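Local atomic coordinates of translation initiation factor eif-2b-like protein (Chaetomium thermophilum, PDB entry 4ZEO), a protein that forms the delta subunit of eIF2B, the decameric guanine nucleotide exchange factor for eIF2, and so probably takes part in translation initiation. Residues L182-Y192 / K250-I261; R264-I272 / L391-R399. One frame throughout, in Å; residues are numbered along the deposited sequence.

Contact 1: residues L182-Y192 / K250-I261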
loop_
_atom_site.group_PDB
_atom_site.type_symbol
_atom_site.label_atom_id
_atom_site.label_comp_id
_atom_site.label_asym_id
_atom_site.label_seq_id
_atom_site.Cartn_x
_atom_site.Cartn_y
_atom_site.Cartn_z
ATOM N N LEU A 182 11.480 0.652 5.857
ATOM C CA LEU A 182 12.427 -0.440 5.645
ATOM C C LEU A 182 13.812 0.107 5.301
ATOM O O LEU A 182 14.817 -0.424 5.756
ATOM C CB LEU A 182 11.941 -1.378 4.532
ATOM C CG LEU A 182 10.685 -2.156 4.966
ATOM C CD1 LEU A 182 10.138 -3.090 3.896
ATOM C CD2 LEU A 182 10.966 -2.906 6.222
ATOM N N LEU A 183 13.864 1.173 4.500
ATOM C CA LEU A 183 15.140 1.792 4.160
ATOM C C LEU A 183 15.803 2.473 5.359
ATOM O O LEU A 183 17.016 2.411 5.508
ATOM C CB LEU A 183 14.963 2.807 3.035
ATOM C CG LEU A 183 14.644 2.235 1.658
ATOM C CD1 LEU A 183 14.390 3.363 0.679
ATOM C CD2 LEU A 183 15.751 1.308 1.173
ATOM N N ALA A 184 15.020 3.124 6.209
ATOM C CA ALA A 184 15.581 3.731 7.409
ATOM C C ALA A 184 16.122 2.645 8.338
ATOM O O ALA A 184 17.225 2.777 8.908
ATOM C CB ALA A 184 14.546 4.583 8.124
ATOM N N PHE A 185 15.342 1.575 8.484
ATOM C CA PHE A 185 15.755 0.422 9.291
ATOM C C PHE A 185 17.041 -0.199 8.720
ATOM O O PHE A 185 17.896 -0.716 9.437
ATOM C CB PHE A 185 14.663 -0.652 9.332
ATOM C CG PHE A 185 13.527 -0.329 10.249
ATOM C CD1 PHE A 185 13.528 0.836 11.010
ATOM C CD2 PHE A 185 12.484 -1.231 10.417
ATOM C CE1 PHE A 185 12.475 1.109 11.887
ATOM C CE2 PHE A 185 11.435 -0.958 11.300
ATOM C CZ PHE A 185 11.433 0.204 12.025
ATOM N N ARG A 186 17.159 -0.158 7.406
ATOM C CA ARG A 186 18.329 -0.682 6.758
ATOM C C ARG A 186 19.562 0.083 7.257
ATOM O O ARG A 186 20.597 -0.509 7.585
ATOM C CB ARG A 186 18.158 -0.582 5.246
ATOM C CG ARG A 186 18.992 -1.549 4.466
ATOM C CD ARG A 186 18.894 -1.295 2.983
ATOM N NE ARG A 186 19.680 -2.272 2.254
ATOM C CZ ARG A 186 20.985 -2.137 2.057
ATOM N NH1 ARG A 186 21.609 -1.070 2.543
ATOM N NH2 ARG A 186 21.664 -3.054 1.378
ATOM N N LYS A 187 19.421 1.402 7.343
ATOM C CA LYS A 187 20.488 2.264 7.825
ATOM C C LYS A 187 20.777 2.013 9.321
ATOM O O LYS A 187 21.927 2.028 9.759
ATOM C CB LYS A 187 20.107 3.722 7.586
ATOM C CG LYS A 187 20.255 4.186 6.152
ATOM C CD LYS A 187 19.952 5.667 6.042
ATOM C CE LYS A 187 19.714 6.124 4.606
ATOM N NZ LYS A 187 20.966 6.315 3.816
ATOM N N VAL A 188 19.726 1.756 10.094
ATOM C CA VAL A 188 19.858 1.469 11.524
ATOM C C VAL A 188 20.727 0.229 11.741
ATOM O O VAL A 188 21.633 0.238 12.573
ATOM C CB VAL A 188 18.477 1.270 12.180
ATOM C CG1 VAL A 188 18.612 0.762 13.603
ATOM C CG2 VAL A 188 17.681 2.554 12.132
ATOM N N ILE A 189 20.474 -0.811 10.954
ATOM C CA ILE A 189 21.252 -2.035 11.012
ATOM C C ILE A 189 22.708 -1.803 10.610
ATOM O O ILE A 189 23.619 -2.301 11.279
ATOM C CB ILE A 189 20.636 -3.102 10.105
ATOM C CG1 ILE A 189 19.255 -3.484 10.626
ATOM C CG2 ILE A 189 21.517 -4.325 10.026
ATOM C CD1 ILE A 189 18.481 -4.362 9.681
ATOM N N GLU A 190 22.926 -1.001 9.563
ATOM C CA GLU A 190 24.282 -0.675 9.112
ATOM C C GLU A 190 25.051 -0.026 10.248
ATOM O O GLU A 190 26.189 -0.389 10.532
ATOM C CB GLU A 190 24.262 0.258 7.886
ATOM C CG GLU A 190 23.944 -0.428 6.552
ATOM C CD GLU A 190 23.923 0.529 5.345
ATOM O OE1 GLU A 190 23.219 1.568 5.394
ATOM O OE2 GLU A 190 24.637 0.246 4.352
ATOM N N SER A 191 24.400 0.919 10.910
ATOM C CA SER A 191 24.998 1.668 11.999
ATOM C C SER A 191 25.223 0.811 13.235
ATOM O O SER A 191 26.075 1.116 14.059
ATOM C CB SER A 191 24.111 2.860 12.355
ATOM O OG SER A 191 24.257 3.904 11.409
ATOM N N TYR A 192 24.411 -0.229 13.392
ATOM C CA TYR A 192 24.397 -0.987 14.637
ATOM C C TYR A 192 25.739 -1.635 15.006
ATOM O O TYR A 192 26.387 -2.291 14.183
ATOM C CB TYR A 192 23.323 -2.060 14.575
ATOM C CG TYR A 192 23.246 -2.872 15.834
ATOM C CD1 TYR A 192 22.680 -2.336 16.986
ATOM C CD2 TYR A 192 23.745 -4.174 15.887
ATOM C CE1 TYR A 192 22.606 -3.075 18.148
ATOM C CE2 TYR A 192 23.670 -4.918 17.047
ATOM C CZ TYR A 192 23.096 -4.361 18.173
ATOM O OH TYR A 192 23.010 -5.085 19.340
ATOM N N LYS A 250 24.294 -8.981 10.383
ATOM C CA LYS A 250 23.915 -7.714 9.775
ATOM C C LYS A 250 23.707 -7.894 8.276
ATOM O O LYS A 250 22.716 -7.425 7.719
ATOM C CB LYS A 250 24.968 -6.633 10.048
ATOM C CG LYS A 250 25.067 -6.300 11.524
ATOM C CD LYS A 250 25.579 -4.907 11.833
ATOM C CE LYS A 250 26.696 -4.464 10.974
ATOM N NZ LYS A 250 26.994 -3.050 11.318
ATOM N N GLU A 251 24.615 -8.623 7.633
ATOM C CA GLU A 251 24.527 -8.815 6.195
ATOM C C GLU A 251 23.252 -9.597 5.831
ATOM O O GLU A 251 22.625 -9.332 4.807
ATOM C CB GLU A 251 25.781 -9.501 5.671
ATOM C CG GLU A 251 25.980 -9.262 4.188
ATOM C CD GLU A 251 26.096 -7.769 3.854
ATOM O OE1 GLU A 251 26.745 -7.028 4.626
ATOM O OE2 GLU A 251 25.524 -7.334 2.827
ATOM N N GLY A 252 22.900 -10.579 6.654
ATOM C CA GLY A 252 21.672 -11.340 6.486
ATOM C C GLY A 252 20.407 -10.490 6.601
ATOM O O GLY A 252 19.438 -10.683 5.864
ATOM N N LEU A 253 20.387 -9.590 7.578
ATOM C CA LEU A 253 19.252 -8.691 7.761
ATOM C C LEU A 253 19.142 -7.724 6.569
ATOM O O LEU A 253 18.048 -7.418 6.116
ATOM C CB LEU A 253 19.394 -7.918 9.065
ATOM C CG LEU A 253 19.072 -8.674 10.349
ATOM C CD1 LEU A 253 19.318 -7.766 11.549
ATOM C CD2 LEU A 253 17.629 -9.174 10.353
ATOM N N LEU A 254 20.283 -7.253 6.072
ATOM C CA LEU A 254 20.304 -6.324 4.954
ATOM C C LEU A 254 19.787 -6.986 3.674
ATOM O O LEU A 254 19.048 -6.376 2.901
ATOM C CB LEU A 254 21.709 -5.767 4.751
ATOM C CG LEU A 254 22.163 -4.799 5.858
ATOM C CD1 LEU A 254 23.423 -4.045 5.463
ATOM C CD2 LEU A 254 21.055 -3.809 6.190
ATOM N N GLU A 255 20.133 -8.250 3.466
ATOM C CA GLU A 255 19.672 -8.918 2.263
ATOM C C GLU A 255 18.222 -9.350 2.419
ATOM O O GLU A 255 17.480 -9.435 1.451
ATOM C CB GLU A 255 20.566 -10.113 1.952
ATOM C CG GLU A 255 21.981 -9.659 1.656
ATOM C CD GLU A 255 23.007 -10.779 1.660
ATOM O OE1 GLU A 255 22.609 -11.965 1.648
ATOM O OE2 GLU A 255 24.219 -10.465 1.658
ATOM N N TRP A 256 17.806 -9.552 3.658
ATOM C CA TRP A 256 16.425 -9.847 3.944
ATOM C C TRP A 256 15.502 -8.628 3.712
ATOM O O TRP A 256 14.390 -8.759 3.224
ATOM C CB TRP A 256 16.315 -10.366 5.366
ATOM C CG TRP A 256 14.945 -10.687 5.712
ATOM C CD1 TRP A 256 14.317 -11.880 5.551
ATOM C CD2 TRP A 256 13.975 -9.775 6.228
ATOM N NE1 TRP A 256 13.009 -11.773 5.962
ATOM C CE2 TRP A 256 12.772 -10.487 6.381
ATOM C CE3 TRP A 256 14.009 -8.424 6.581
ATOM C CZ2 TRP A 256 11.607 -9.905 6.887
ATOM C CZ3 TRP A 256 12.838 -7.824 7.088
ATOM C CH2 TRP A 256 11.656 -8.573 7.230
ATOM N N ILE A 257 15.955 -7.449 4.103
ATOM C CA ILE A 257 15.210 -6.218 3.848
ATOM C C ILE A 257 15.083 -5.939 2.351
ATOM O O ILE A 257 14.024 -5.544 1.870
ATOM C CB ILE A 257 15.878 -5.028 4.567
ATOM C CG1 ILE A 257 15.576 -5.154 6.058
ATOM C CG2 ILE A 257 15.391 -3.691 4.027
ATOM C CD1 ILE A 257 16.028 -4.009 6.886
ATOM N N ASP A 258 16.181 -6.135 1.633
ATOM C CA ASP A 258 16.225 -5.907 0.204
ATOM C C ASP A 258 15.304 -6.879 -0.510
ATOM O O ASP A 258 14.632 -6.539 -1.472
ATOM C CB ASP A 258 17.659 -6.042 -0.310
ATOM C CG ASP A 258 18.544 -4.898 0.142
ATOM O OD1 ASP A 258 18.024 -3.925 0.723
ATOM O OD2 ASP A 258 19.768 -4.970 -0.084
ATOM N N PHE A 259 15.299 -8.104 -0.024
ATOM C CA PHE A 259 14.436 -9.123 -0.548
ATOM C C PHE A 259 12.960 -8.747 -0.285
ATOM O O PHE A 259 12.104 -8.871 -1.160
ATOM C CB PHE A 259 14.790 -10.460 0.095
ATOM C CG PHE A 259 13.972 -11.597 -0.395
ATOM C CD1 PHE A 259 14.371 -12.334 -1.487
ATOM C CD2 PHE A 259 12.756 -11.894 0.212
ATOM C CE1 PHE A 259 13.602 -13.381 -1.939
ATOM C CE2 PHE A 259 11.977 -12.923 -0.245
ATOM C CZ PHE A 259 12.403 -13.676 -1.318
ATOM N N LEU A 260 12.668 -8.262 0.906
ATOM C CA LEU A 260 11.300 -7.913 1.242
ATOM C C LEU A 260 10.788 -6.731 0.402
ATOM O O LEU A 260 9.688 -6.784 -0.136
ATOM C CB LEU A 260 11.183 -7.589 2.729
ATOM C CG LEU A 260 9.742 -7.528 3.231
ATOM C CD1 LEU A 260 9.168 -8.913 3.334
ATOM C CD2 LEU A 260 9.641 -6.833 4.559
ATOM N N ILE A 261 11.608 -5.694 0.250
ATOM C CA ILE A 261 11.234 -4.535 -0.546
ATOM C C ILE A 261 10.960 -4.954 -1.978
ATOM O O ILE A 261 9.958 -4.565 -2.586
ATOM C CB ILE A 261 12.336 -3.457 -0.521
ATOM C CG1 ILE A 261 12.398 -2.816 0.872
ATOM C CG2 ILE A 261 12.106 -2.409 -1.586
ATOM C CD1 ILE A 261 13.447 -1.711 0.998
#

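Contact 2: residues R264-I272 / L391-R399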
loop_
_atom_site.group_PDB
_atom_site.type_symbol
_atom_site.label_atom_id
_atom_site.label_comp_id
_atom_site.label_asym_id
_atom_site.label_seq_id
_atom_site.Cartn_x
_atom_site.Cartn_y
_atom_site.Cartn_z
ATOM N N ARG A 264 7.671 -7.661 -1.845
ATOM C CA ARG A 264 6.396 -7.168 -1.363
ATOM C C ARG A 264 6.048 -5.751 -1.855
ATOM O O ARG A 264 4.932 -5.305 -1.687
ATOM C CB ARG A 264 6.350 -7.179 0.171
ATOM C CG ARG A 264 6.919 -8.396 0.871
ATOM C CD ARG A 264 6.278 -9.720 0.478
ATOM N NE ARG A 264 4.931 -9.829 0.999
ATOM C CZ ARG A 264 4.565 -10.425 2.131
ATOM N NH1 ARG A 264 3.280 -10.411 2.446
ATOM N NH2 ARG A 264 5.437 -11.042 2.930
ATOM N N ILE A 265 6.997 -5.037 -2.437
ATOM C CA ILE A 265 6.737 -3.684 -2.931
ATOM C C ILE A 265 7.026 -3.519 -4.413
ATOM O O ILE A 265 6.100 -3.379 -5.218
ATOM C CB ILE A 265 7.551 -2.636 -2.171
ATOM C CG1 ILE A 265 7.204 -2.699 -0.684
ATOM C CG2 ILE A 265 7.313 -1.230 -2.765
ATOM C CD1 ILE A 265 7.971 -1.725 0.172
ATOM N N THR A 266 8.298 -3.589 -4.777
ATOM C CA THR A 266 8.718 -3.294 -6.147
ATOM C C THR A 266 8.162 -4.262 -7.193
ATOM O O THR A 266 7.478 -3.853 -8.109
ATOM C CB THR A 266 10.245 -3.271 -6.208
ATOM O OG1 THR A 266 10.714 -2.554 -5.066
ATOM C CG2 THR A 266 10.729 -2.574 -7.457
ATOM N N LEU A 267 8.418 -5.547 -7.030
ATOM C CA LEU A 267 7.883 -6.542 -7.941
ATOM C C LEU A 267 6.359 -6.626 -7.815
ATOM O O LEU A 267 5.652 -6.825 -8.820
ATOM C CB LEU A 267 8.523 -7.899 -7.655
ATOM C CG LEU A 267 8.172 -9.039 -8.592
ATOM C CD1 LEU A 267 8.633 -8.693 -9.978
ATOM C CD2 LEU A 267 8.823 -10.299 -8.096
ATOM N N ALA A 268 5.863 -6.451 -6.582
ATOM C CA ALA A 268 4.425 -6.559 -6.313
ATOM C C ALA A 268 3.627 -5.573 -7.162
ATOM O O ALA A 268 2.596 -5.946 -7.736
ATOM C CB ALA A 268 4.124 -6.338 -4.824
ATOM N N GLU A 269 4.122 -4.339 -7.274
ATOM C CA GLU A 269 3.448 -3.315 -8.085
ATOM C C GLU A 269 3.368 -3.722 -9.559
ATOM O O GLU A 269 2.317 -3.628 -10.191
ATOM C CB GLU A 269 4.167 -1.968 -7.956
ATOM C CG GLU A 269 3.700 -0.900 -8.926
ATOM C CD GLU A 269 4.436 0.407 -8.728
ATOM O OE1 GLU A 269 4.325 0.974 -7.633
ATOM O OE2 GLU A 269 5.161 0.852 -9.642
ATOM N N TYR A 270 4.483 -4.215 -10.089
ATOM C CA TYR A 270 4.524 -4.610 -11.486
ATOM C C TYR A 270 3.554 -5.756 -11.754
ATOM O O TYR A 270 2.787 -5.704 -12.699
ATOM C CB TYR A 270 5.943 -5.033 -11.893
ATOM C CG TYR A 270 6.000 -5.534 -13.301
ATOM C CD1 TYR A 270 6.254 -4.660 -14.357
ATOM C CD2 TYR A 270 5.743 -6.872 -13.591
ATOM C CE1 TYR A 270 6.279 -5.112 -15.664
ATOM C CE2 TYR A 270 5.747 -7.329 -14.880
ATOM C CZ TYR A 270 6.022 -6.450 -15.918
ATOM O OH TYR A 270 6.042 -6.926 -17.204
ATOM N N VAL A 271 3.601 -6.784 -10.912
ATOM C CA VAL A 271 2.788 -7.970 -11.109
ATOM C C VAL A 271 1.307 -7.654 -11.001
ATOM O O VAL A 271 0.531 -8.066 -11.868
ATOM C CB VAL A 271 3.169 -9.101 -10.096
ATOM C CG1 VAL A 271 2.129 -10.236 -10.106
ATOM C CG2 VAL A 271 4.567 -9.634 -10.379
ATOM N N ILE A 272 0.914 -6.885 -9.985
ATOM C CA ILE A 272 -0.498 -6.520 -9.808
ATOM C C ILE A 272 -1.002 -5.704 -11.008
ATOM O O ILE A 272 -2.072 -5.978 -11.554
ATOM C CB ILE A 272 -0.727 -5.708 -8.500
ATOM C CG1 ILE A 272 -0.549 -6.605 -7.270
ATOM C CG2 ILE A 272 -2.126 -5.106 -8.474
ATOM C CD1 ILE A 272 -0.488 -5.840 -5.934
ATOM N N LEU A 391 -7.400 -3.880 -5.897
ATOM C CA LEU A 391 -5.967 -4.135 -6.114
ATOM C C LEU A 391 -5.186 -3.835 -4.847
ATOM O O LEU A 391 -5.267 -2.726 -4.305
ATOM C CB LEU A 391 -5.433 -3.283 -7.250
ATOM C CG LEU A 391 -6.241 -3.284 -8.552
ATOM C CD1 LEU A 391 -5.654 -2.300 -9.580
ATOM C CD2 LEU A 391 -6.310 -4.702 -9.121
ATOM N N CYS A 392 -4.457 -4.827 -4.345
ATOM C CA CYS A 392 -3.761 -4.640 -3.081
ATOM C C CYS A 392 -2.602 -5.633 -2.870
ATOM O O CYS A 392 -2.726 -6.823 -3.162
ATOM C CB CYS A 392 -4.802 -4.748 -1.948
ATOM S SG CYS A 392 -4.272 -4.265 -0.313
ATOM N N GLU A 393 -1.513 -5.148 -2.289
ATOM C CA GLU A 393 -0.352 -5.988 -1.989
ATOM C C GLU A 393 -0.684 -6.839 -0.769
ATOM O O GLU A 393 -1.389 -6.386 0.125
ATOM C CB GLU A 393 0.900 -5.125 -1.730
ATOM C CG GLU A 393 1.298 -4.239 -2.901
ATOM C CD GLU A 393 0.618 -2.845 -2.911
ATOM O OE1 GLU A 393 -0.429 -2.636 -2.234
ATOM O OE2 GLU A 393 1.151 -1.949 -3.601
ATOM N N THR A 394 -0.134 -8.043 -0.712
ATOM C CA THR A 394 -0.431 -8.972 0.377
ATOM C C THR A 394 0.008 -8.420 1.722
ATOM O O THR A 394 -0.604 -8.727 2.740
ATOM C CB THR A 394 0.252 -10.356 0.173
ATOM O OG1 THR A 394 1.670 -10.193 0.087
ATOM C CG2 THR A 394 -0.241 -11.011 -1.067
ATOM N N ILE A 395 1.064 -7.609 1.717
ATOM C CA ILE A 395 1.651 -7.035 2.945
ATOM C C ILE A 395 0.653 -6.080 3.665
ATOM O O ILE A 395 0.786 -5.801 4.847
ATOM C CB ILE A 395 2.990 -6.277 2.615
ATOM C CG1 ILE A 395 3.828 -5.999 3.862
ATOM C CG2 ILE A 395 2.733 -4.960 1.875
ATOM C CD1 ILE A 395 4.635 -7.143 4.354
ATOM N N ASN A 396 -0.346 -5.610 2.924
ATOM C CA ASN A 396 -1.399 -4.750 3.445
ATOM C C ASN A 396 -2.537 -5.541 4.134
ATOM O O ASN A 396 -3.411 -4.946 4.748
ATOM C CB ASN A 396 -1.980 -3.879 2.316
ATOM C CG ASN A 396 -1.029 -2.766 1.866
ATOM O OD1 ASN A 396 -0.436 -2.074 2.687
ATOM N ND2 ASN A 396 -0.873 -2.608 0.561
ATOM N N PHE A 397 -2.544 -6.864 3.988
ATOM C CA PHE A 397 -3.541 -7.705 4.652
ATOM C C PHE A 397 -3.270 -7.861 6.128
ATOM O O PHE A 397 -2.119 -7.917 6.572
ATOM C CB PHE A 397 -3.605 -9.102 4.030
ATOM C CG PHE A 397 -4.311 -9.152 2.709
ATOM C CD1 PHE A 397 -3.854 -8.393 1.643
ATOM C CD2 PHE A 397 -5.381 -10.004 2.509
ATOM C CE1 PHE A 397 -4.479 -8.439 0.414
ATOM C CE2 PHE A 397 -6.015 -10.071 1.281
ATOM C CZ PHE A 397 -5.561 -9.283 0.225
ATOM N N ASP A 398 -4.341 -7.921 6.898
ATOM C CA ASP A 398 -4.227 -8.263 8.297
ATOM C C ASP A 398 -4.224 -9.780 8.341
ATOM O O ASP A 398 -5.252 -10.404 8.162
ATOM C CB ASP A 398 -5.384 -7.683 9.103
ATOM C CG ASP A 398 -5.217 -7.883 10.591
ATOM O OD1 ASP A 398 -6.237 -7.911 11.305
ATOM O OD2 ASP A 398 -4.063 -8.002 11.048
ATOM N N ARG A 399 -3.063 -10.387 8.512
ATOM C CA ARG A 399 -2.992 -11.841 8.483
ATOM C C ARG A 399 -3.185 -12.389 9.889
ATOM O O ARG A 399 -3.675 -13.508 10.066
ATOM C CB ARG A 399 -1.663 -12.310 7.889
ATOM C CG ARG A 399 -1.145 -11.381 6.820
ATOM C CD ARG A 399 0.077 -11.936 6.136
ATOM N NE ARG A 399 0.802 -10.887 5.424
ATOM C CZ ARG A 399 2.061 -10.554 5.693
ATOM N NH1 ARG A 399 2.648 -9.584 5.015
ATOM N NH2 ARG A 399 2.739 -11.195 6.634
HETATM O O HOH W 1 3.138 -7.317 -0.634
HETATM O O HOH W 2 3.361 -1.887 -4.748
#

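Contact 1: residues L182-Y192 / K250-I261
Leu182 lies opposite Ile257, Arg186 opposite Leu254 and Ile189 opposite Lys250 in two antiparallel helices, 182-191 and 250-261, whose axes come within 9.8 Å at an angle of 170°. Ile189 is a knob in the hole formed by Lys250, Leu253, Leu254 and Ile257. Its CD1 reaches tip to tip to Ile257 CD1, 3.7 Å away. Leu182 and Ile261 run antiparallel alongside each other, and Leu182 CD1 also meets Leu260 CD2.

A polar edge borders this core. Arg186 has CG anti to the backbone N (chi1 -156°) and runs extended to NE, which carries the guanidinium to Asp258. The grip is side-on: NE bonds Asp258 OD1 at 2.8 Å, and NH2 bonds Asp258 OD2 at 3.1 Å through the syn lone pair. The guanidinium and carboxylate groups are nearly coplanar, their planes 4° apart. Leu254 covers one guanidinium face, off its centre toward the rim.

Lys250 closes the other end. Its NZ donates to Glu190 O at 2.9 Å from above the carbonyl plane, and to Tyr192 O at 3.0 Å within that carbonyl's plane. Both carbonyls lie where helix 174-191 ends. This is antiparallel knobs-into-holes packing in the helical part of an eIF2B alpha/beta/delta family subunit.

Contact 2: residues R264-I272 / L391-R399
Arg264 and Ile272 on helix 246-277 meet the loop that follows strand 387-391. The backbones approach at Arg264 with Ile395, at Ala268 with Glu393 and at Ile272 with Leu391. The tightly packed part lies toward Ile272. Its CG2 touches Leu391 CB at 4.0 Å, where the side chains pass flank to flank, pointing opposite ways. The other branch sends CD1 against the backbone of Cys392, 3.7 Å from Cys392 O. The same methyl meets Glu393 CG. Ala268 CB rests on that CG too, at 4.0 Å.

Glu393 bends at chi2 (88°), which turns its carboxylate away from these methyls. Its OE2 takes a bond from water 2, which also donates to Ile265 O, and forms a salt bridge with Arg293. The buried acid therefore has both a charged partner and a water bridge to the helix.

Strand 387-391 belongs to the parallel sheet of the Rossmann-like part of the subunit. The loop leaves its C-terminal end and makes a short 3-10 turn at 394-396, beside the long helix.

The Arg264 end is more polar and nearer solvent; Arg264 is partly exposed, and Arg399 beyond it is exposed and poorly ordered. Arg264 folds back at chi2 and chi3 (-58° and -71°). This sets one guanidinium face against Ile395 CD1, which lies 3.9 Å from the plane over its centre. NH1 donates to Thr394 OG1 at 2.9 Å, with the oxygen tilted from the guanidinium plane; the NE bond to the same oxygen is weak. Thr394 OG1 is also hydrogen-bonded to Glu440. Water 1 donates to Arg264 O and accepts from Ile395 N at 3.1 Å, bridging helix and turn. Arg399 reaches Arg264 from the opposite direction, but the close approach of these two like charges is doubtful.

Overall arrangement
Contacts 1 and 2 follow one another along helix 246-277, with centres about 20 Å apart. They join directly through the helix backbone: Ile261 O and Thr266 N are 2.9 Å apart, a probable hydrogen bond. Thr266 OG1 also bonds Ile261 O. A wider pi-type turn at 264-266 lies at this junction. Contact 1 is about 20 Å from the centre of the chain and joins helix to helix. Contact 2 is about 7 Å from it and joins the same long helix to the end of strand 387-391 and the loop that follows it. Helix 174-191 serves both regions: 182-192 packs in contact 1, while Ile175 and Leu178 touch the loop of contact 2.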